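Local structure of geranyltranstransferase (Thermotoga neapolitana, 4WK5) at residues 33-38 and 134-139; 93-98 and 128-133. The protein probably acts as a magnesium-dependent prenyltransferase of the FPP/GGPP synthase family, making isoprenoid diphosphates. One frame throughout, in Å; residues are numbered along the deposited sequence.

Contact 1: residues 33-38 and 134-139; sequences EELVKP and FSQIAK
Both methyls of Leu35 sit over one face of the Gln136 side-chain amide, the two side chains reaching across from opposite directions. CD1 of Leu35 stands almost straight above the amide carbon CD of Gln136, 3.5 Å away, and also rests on the methylene CG of Gln136. The other methyl, Leu35 CD2, lies over the oxygen, 3.3 Å from Gln136 OE1. A flat amide suits this place because its broad face packs like an apolar surface while its rim keeps polar atoms for other partners. The bend at chi2 (-54°) brings the amide round, and chi3 (119°) turns its face to the leucine. The amide oxygen is held from three residues further along the chain: Lys139 NZ donates to Gln136 OE1 over 2.7 Å, in the carbonyl plane and on a lone pair, with a C=O...N angle of 115°. Lys139, extended beyond CG, can therefore fix the amide's rotation without lying between it and the leucine; its NZ stays 4.1 Å from Leu35 CD2. Leu35 also packs on Val83 and Gln136 touches Asp80, both of helix 75-96. The contact thus joins helices 23-36 and 119-138 at the periphery of the all-helical isoprenoid synthase fold.

Contact 2: residues 93-98 and 128-133; sequences LVHDDL and GLFFLA
His95 ND1 is hydrogen-bonded to Asp127 OD2 of the second subunit and is also met by the edge of the Phe130 ring, whose CE2 lies 3.7 Å from His95 ND1. The two rings form an offset edge-to-face pair, the edge of Phe130 directed toward the face of His95, with centroids 5.5 Å apart and planes at 74°. In both residues CG is anti to the carbonyl carbon (chi1 -80° in His95 and -77° in Phe130), which, with both CB atoms already directed at the other helix, brings the rings together between helices 75-96 and 119-138. A second bond, from His95 NE2 to the backbone oxygen of Leu123, fixes the imidazole by both nitrogens. Histidine suits this buried place because it offers polar groups on two sides and an aromatic face as well. Alongside, Val94 and Leu129 fill the apolar part, Val94 CG2 resting 4.2 Å from Leu129 CD1. Asp96 and Asp97 follow in the chain and, with Asp102, fit the aspartate-rich motif that binds magnesium in this family. With an acceptor at each nitrogen, one a carboxylate, His95 would probably tend toward the doubly protonated form. Helix packing and subunit interface meet on this one imidazole, through Phe130 and Asp127.

How the contacts relate
Along the chain the segments come in the order 33-38, 93-98, 128-133, 134-139, so contact 2 falls wholly within the span that contact 1 brings together. Their centres are about 13 Å apart, and both use helix 119-138, which packs along helix 75-96 through both contacts, with helix 23-36 lying against it at Leu129, Leu132 and Gln136. They also touch directly: Val36 CG1 lies 4.0 Å from Leu129 CD2, and Leu132 CD1 packs against the Leu35 backbone oxygen. Helix 119-138 also faces the second subunit, where Phe134 stacks on its counterpart. One helix thus links the peripheral N-terminal helix, the dimer interface and the helix leading into the aspartate-rich region.

Contact 1: residues 33-38 and 134-139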
loop_
_atom_site.group_PDB
_atom_site.type_symbol
_atom_site.label_atom_id
_atom_site.label_comp_id
_atom_site.label_asym_id
_atom_site.label_seq_id
_atom_site.Cartn_x
_atom_site.Cartn_y
_atom_site.Cartn_z
ATOM N N GLU A 33 4.609 18.664 0.125
ATOM C CA GLU A 33 3.342 19.385 0.221
ATOM C C GLU A 33 2.656 19.509 -1.137
ATOM O O GLU A 33 1.427 19.557 -1.214
ATOM C CB GLU A 33 3.539 20.767 0.832
ATOM C CG GLU A 33 3.848 20.748 2.325
ATOM C CD GLU A 33 2.749 20.120 3.195
ATOM O OE1 GLU A 33 1.643 19.835 2.698
ATOM O OE2 GLU A 33 2.987 19.951 4.405
ATOM N N GLU A 34 3.446 19.564 -2.204
ATOM C CA GLU A 34 2.879 19.570 -3.553
ATOM C C GLU A 34 2.097 18.284 -3.814
ATOM O O GLU A 34 0.997 18.314 -4.397
ATOM C CB GLU A 34 3.972 19.736 -4.614
ATOM C CG GLU A 34 4.519 21.132 -4.723
ATOM C CD GLU A 34 5.675 21.233 -5.702
ATOM O OE1 GLU A 34 6.204 20.179 -6.122
ATOM O OE2 GLU A 34 6.043 22.372 -6.060
ATOM N N LEU A 35 2.654 17.162 -3.368
ATOM C CA LEU A 35 2.050 15.855 -3.643
ATOM C C LEU A 35 0.783 15.601 -2.837
ATOM O O LEU A 35 -0.109 14.878 -3.297
ATOM C CB LEU A 35 3.058 14.726 -3.372
ATOM C CG LEU A 35 4.241 14.691 -4.338
ATOM C CD1 LEU A 35 5.245 13.655 -3.873
ATOM C CD2 LEU A 35 3.763 14.373 -5.739
ATOM N N VAL A 36 0.686 16.167 -1.638
ATOM C CA VAL A 36 -0.501 15.907 -0.814
ATOM C C VAL A 36 -1.530 17.057 -0.791
ATOM O O VAL A 36 -2.544 16.979 -0.076
ATOM C CB VAL A 36 -0.108 15.546 0.649
ATOM C CG1 VAL A 36 0.693 14.241 0.676
ATOM C CG2 VAL A 36 0.669 16.686 1.346
ATOM N N LYS A 37 -1.291 18.113 -1.569
ATOM C CA LYS A 37 -2.334 19.120 -1.808
ATOM C C LYS A 37 -3.589 18.467 -2.406
ATOM O O LYS A 37 -3.517 17.736 -3.402
ATOM C CB LYS A 37 -1.829 20.233 -2.730
ATOM C CG LYS A 37 -2.792 21.411 -2.834
ATOM C CD LYS A 37 -2.802 22.010 -4.234
ATOM C CE LYS A 37 -1.607 22.904 -4.465
ATOM N NZ LYS A 37 -1.965 24.147 -5.240
ATOM N N PRO A 38 -4.753 18.696 -1.780
ATOM C CA PRO A 38 -5.978 18.054 -2.270
ATOM C C PRO A 38 -6.304 18.435 -3.708
ATOM O O PRO A 38 -6.059 19.574 -4.118
ATOM C CB PRO A 38 -7.050 18.577 -1.307
ATOM C CG PRO A 38 -6.282 18.828 -0.026
ATOM C CD PRO A 38 -4.978 19.429 -0.521
ATOM N N PHE A 134 4.237 4.617 -3.379
ATOM C CA PHE A 134 4.509 3.702 -4.489
ATOM C C PHE A 134 4.475 4.444 -5.835
ATOM O O PHE A 134 5.328 4.208 -6.706
ATOM C CB PHE A 134 3.512 2.541 -4.499
ATOM C CG PHE A 134 3.828 1.453 -3.505
ATOM C CD1 PHE A 134 4.779 0.489 -3.790
ATOM C CD2 PHE A 134 3.155 1.388 -2.286
ATOM C CE1 PHE A 134 5.056 -0.524 -2.891
ATOM C CE2 PHE A 134 3.436 0.380 -1.375
ATOM C CZ PHE A 134 4.390 -0.575 -1.675
ATOM N N SER A 135 3.515 5.354 -5.992
ATOM C CA SER A 135 3.420 6.141 -7.230
ATOM C C SER A 135 4.691 6.934 -7.494
ATOM O O SER A 135 5.139 7.024 -8.639
ATOM C CB SER A 135 2.229 7.103 -7.188
ATOM O OG SER A 135 1.007 6.394 -7.167
ATOM N N GLN A 136 5.261 7.515 -6.443
ATOM C CA GLN A 136 6.488 8.310 -6.608
ATOM C C GLN A 136 7.696 7.434 -6.942
ATOM O O GLN A 136 8.530 7.803 -7.776
ATOM C CB GLN A 136 6.778 9.136 -5.349
ATOM C CG GLN A 136 5.815 10.316 -5.148
ATOM C CD GLN A 136 5.741 11.235 -6.377
ATOM O OE1 GLN A 136 4.680 11.400 -6.973
ATOM N NE2 GLN A 136 6.872 11.793 -6.774
ATOM N N ILE A 137 7.805 6.277 -6.296
ATOM C CA ILE A 137 8.873 5.357 -6.673
ATOM C C ILE A 137 8.717 4.909 -8.136
ATOM O O ILE A 137 9.707 4.765 -8.860
ATOM C CB ILE A 137 8.903 4.117 -5.768
ATOM C CG1 ILE A 137 9.285 4.514 -4.344
ATOM C CG2 ILE A 137 9.923 3.103 -6.273
ATOM C CD1 ILE A 137 10.752 4.985 -4.208
ATOM N N ALA A 138 7.479 4.672 -8.568
ATOM C CA ALA A 138 7.248 4.212 -9.937
ATOM C C ALA A 138 7.730 5.238 -10.964
ATOM O O ALA A 138 8.160 4.870 -12.053
ATOM C CB ALA A 138 5.763 3.902 -10.151
ATOM N N LYS A 139 7.663 6.516 -10.607
ATOM C CA LYS A 139 8.133 7.601 -11.486
ATOM C C LYS A 139 9.613 7.537 -11.830
ATOM O O LYS A 139 10.048 8.121 -12.829
ATOM C CB LYS A 139 7.882 8.976 -10.854
ATOM C CG LYS A 139 6.447 9.419 -10.743
ATOM C CD LYS A 139 6.401 10.795 -10.069
ATOM C CE LYS A 139 4.986 11.352 -10.008
ATOM N NZ LYS A 139 4.905 12.683 -9.328
#

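Contact 2: residues 93-98 and 128-133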
loop_
_atom_site.group_PDB
_atom_site.type_symbol
_atom_site.label_atom_id
_atom_site.label_comp_id
_atom_site.label_asym_id
_atom_site.label_seq_id
_atom_site.Cartn_x
_atom_site.Cartn_y
_atom_site.Cartn_z
ATOM N N LEU A 93 2.903 5.722 10.403
ATOM C CA LEU A 93 2.562 6.374 11.670
ATOM C C LEU A 93 1.060 6.603 11.804
ATOM O O LEU A 93 0.501 6.437 12.886
ATOM C CB LEU A 93 3.292 7.713 11.797
ATOM C CG LEU A 93 4.820 7.639 11.840
ATOM C CD1 LEU A 93 5.382 9.053 11.950
ATOM C CD2 LEU A 93 5.255 6.766 13.004
ATOM N N VAL A 94 0.401 6.976 10.707
ATOM C CA VAL A 94 -1.054 7.138 10.713
ATOM C C VAL A 94 -1.759 5.848 11.153
ATOM O O VAL A 94 -2.626 5.868 12.024
ATOM C CB VAL A 94 -1.569 7.571 9.333
ATOM C CG1 VAL A 94 -3.091 7.544 9.306
ATOM C CG2 VAL A 94 -1.053 8.987 9.002
ATOM N N HIS A 95 -1.370 4.719 10.575
ATOM C CA HIS A 95 -1.975 3.450 10.969
ATOM C C HIS A 95 -1.554 3.015 12.374
ATOM O O HIS A 95 -2.386 2.529 13.154
ATOM C CB HIS A 95 -1.643 2.363 9.935
ATOM C CG HIS A 95 -2.509 2.435 8.715
ATOM N ND1 HIS A 95 -2.479 1.488 7.705
ATOM C CD2 HIS A 95 -3.426 3.360 8.337
ATOM C CE1 HIS A 95 -3.351 1.823 6.770
ATOM N NE2 HIS A 95 -3.945 2.949 7.135
ATOM N N ASP A 96 -0.284 3.213 12.708
ATOM C CA ASP A 96 0.195 2.789 14.020
ATOM C C ASP A 96 -0.485 3.550 15.153
ATOM O O ASP A 96 -0.685 2.999 16.228
ATOM C CB ASP A 96 1.714 2.962 14.127
ATOM C CG ASP A 96 2.473 1.962 13.271
ATOM O OD1 ASP A 96 1.862 0.961 12.841
ATOM O OD2 ASP A 96 3.679 2.173 13.037
ATOM N N ASP A 97 -0.836 4.815 14.926
ATOM C CA ASP A 97 -1.508 5.597 15.965
ATOM C C ASP A 97 -2.941 5.179 16.241
ATOM O O ASP A 97 -3.496 5.569 17.254
ATOM C CB ASP A 97 -1.545 7.087 15.606
ATOM C CG ASP A 97 -0.204 7.767 15.763
ATOM O OD1 ASP A 97 0.694 7.209 16.444
ATOM O OD2 ASP A 97 -0.068 8.881 15.215
ATOM N N LEU A 98 -3.556 4.436 15.325
ATOM C CA LEU A 98 -4.983 4.143 15.432
ATOM C C LEU A 98 -5.320 3.411 16.729
ATOM O O LEU A 98 -4.491 2.694 17.281
ATOM C CB LEU A 98 -5.446 3.327 14.212
ATOM C CG LEU A 98 -5.343 4.062 12.868
ATOM C CD1 LEU A 98 -5.697 3.131 11.751
ATOM C CD2 LEU A 98 -6.289 5.244 12.818
ATOM N N GLY A 128 -3.947 5.988 1.347
ATOM C CA GLY A 128 -3.648 6.915 0.268
ATOM C C GLY A 128 -2.187 7.321 0.266
ATOM O O GLY A 128 -1.559 7.399 -0.800
ATOM N N LEU A 129 -1.648 7.568 1.461
ATOM C CA LEU A 129 -0.231 7.951 1.591
ATOM C C LEU A 129 0.695 6.813 1.137
ATOM O O LEU A 129 1.700 7.065 0.454
ATOM C CB LEU A 129 0.096 8.358 3.032
ATOM C CG LEU A 129 -0.441 9.746 3.417
ATOM C CD1 LEU A 129 -0.476 9.904 4.924
ATOM C CD2 LEU A 129 0.389 10.852 2.781
ATOM N N PHE A 130 0.340 5.574 1.478
ATOM C CA PHE A 130 1.108 4.419 0.984
ATOM C C PHE A 130 1.114 4.403 -0.539
ATOM O O PHE A 130 2.152 4.218 -1.183
ATOM C CB PHE A 130 0.531 3.078 1.494
ATOM C CG PHE A 130 0.871 2.752 2.937
ATOM C CD1 PHE A 130 2.183 2.794 3.398
ATOM C CD2 PHE A 130 -0.134 2.339 3.818
ATOM C CE1 PHE A 130 2.489 2.471 4.739
ATOM C CE2 PHE A 130 0.168 2.014 5.143
ATOM C CZ PHE A 130 1.482 2.083 5.600
ATOM N N PHE A 131 -0.054 4.598 -1.131
ATOM C CA PHE A 131 -0.161 4.463 -2.585
ATOM C C PHE A 131 0.544 5.628 -3.282
ATOM O O PHE A 131 1.131 5.449 -4.346
ATOM C CB PHE A 131 -1.637 4.359 -3.017
ATOM C CG PHE A 131 -2.367 3.179 -2.401
ATOM C CD1 PHE A 131 -1.670 2.073 -1.941
ATOM C CD2 PHE A 131 -3.747 3.202 -2.270
ATOM C CE1 PHE A 131 -2.332 1.000 -1.358
ATOM C CE2 PHE A 131 -4.422 2.133 -1.689
ATOM C CZ PHE A 131 -3.717 1.036 -1.226
ATOM N N LEU A 132 0.506 6.809 -2.676
ATOM C CA LEU A 132 1.260 7.953 -3.206
ATOM C C LEU A 132 2.763 7.653 -3.189
ATOM O O LEU A 132 3.487 8.014 -4.123
ATOM C CB LEU A 132 0.968 9.210 -2.391
ATOM C CG LEU A 132 -0.321 9.960 -2.725
ATOM C CD1 LEU A 132 -0.442 11.155 -1.789
ATOM C CD2 LEU A 132 -0.317 10.429 -4.172
ATOM N N ALA A 133 3.220 6.993 -2.127
ATOM C CA ALA A 133 4.630 6.600 -2.015
ATOM C C ALA A 133 5.021 5.672 -3.164
ATOM O O ALA A 133 6.018 5.903 -3.842
ATOM C CB ALA A 133 4.909 5.922 -0.662
#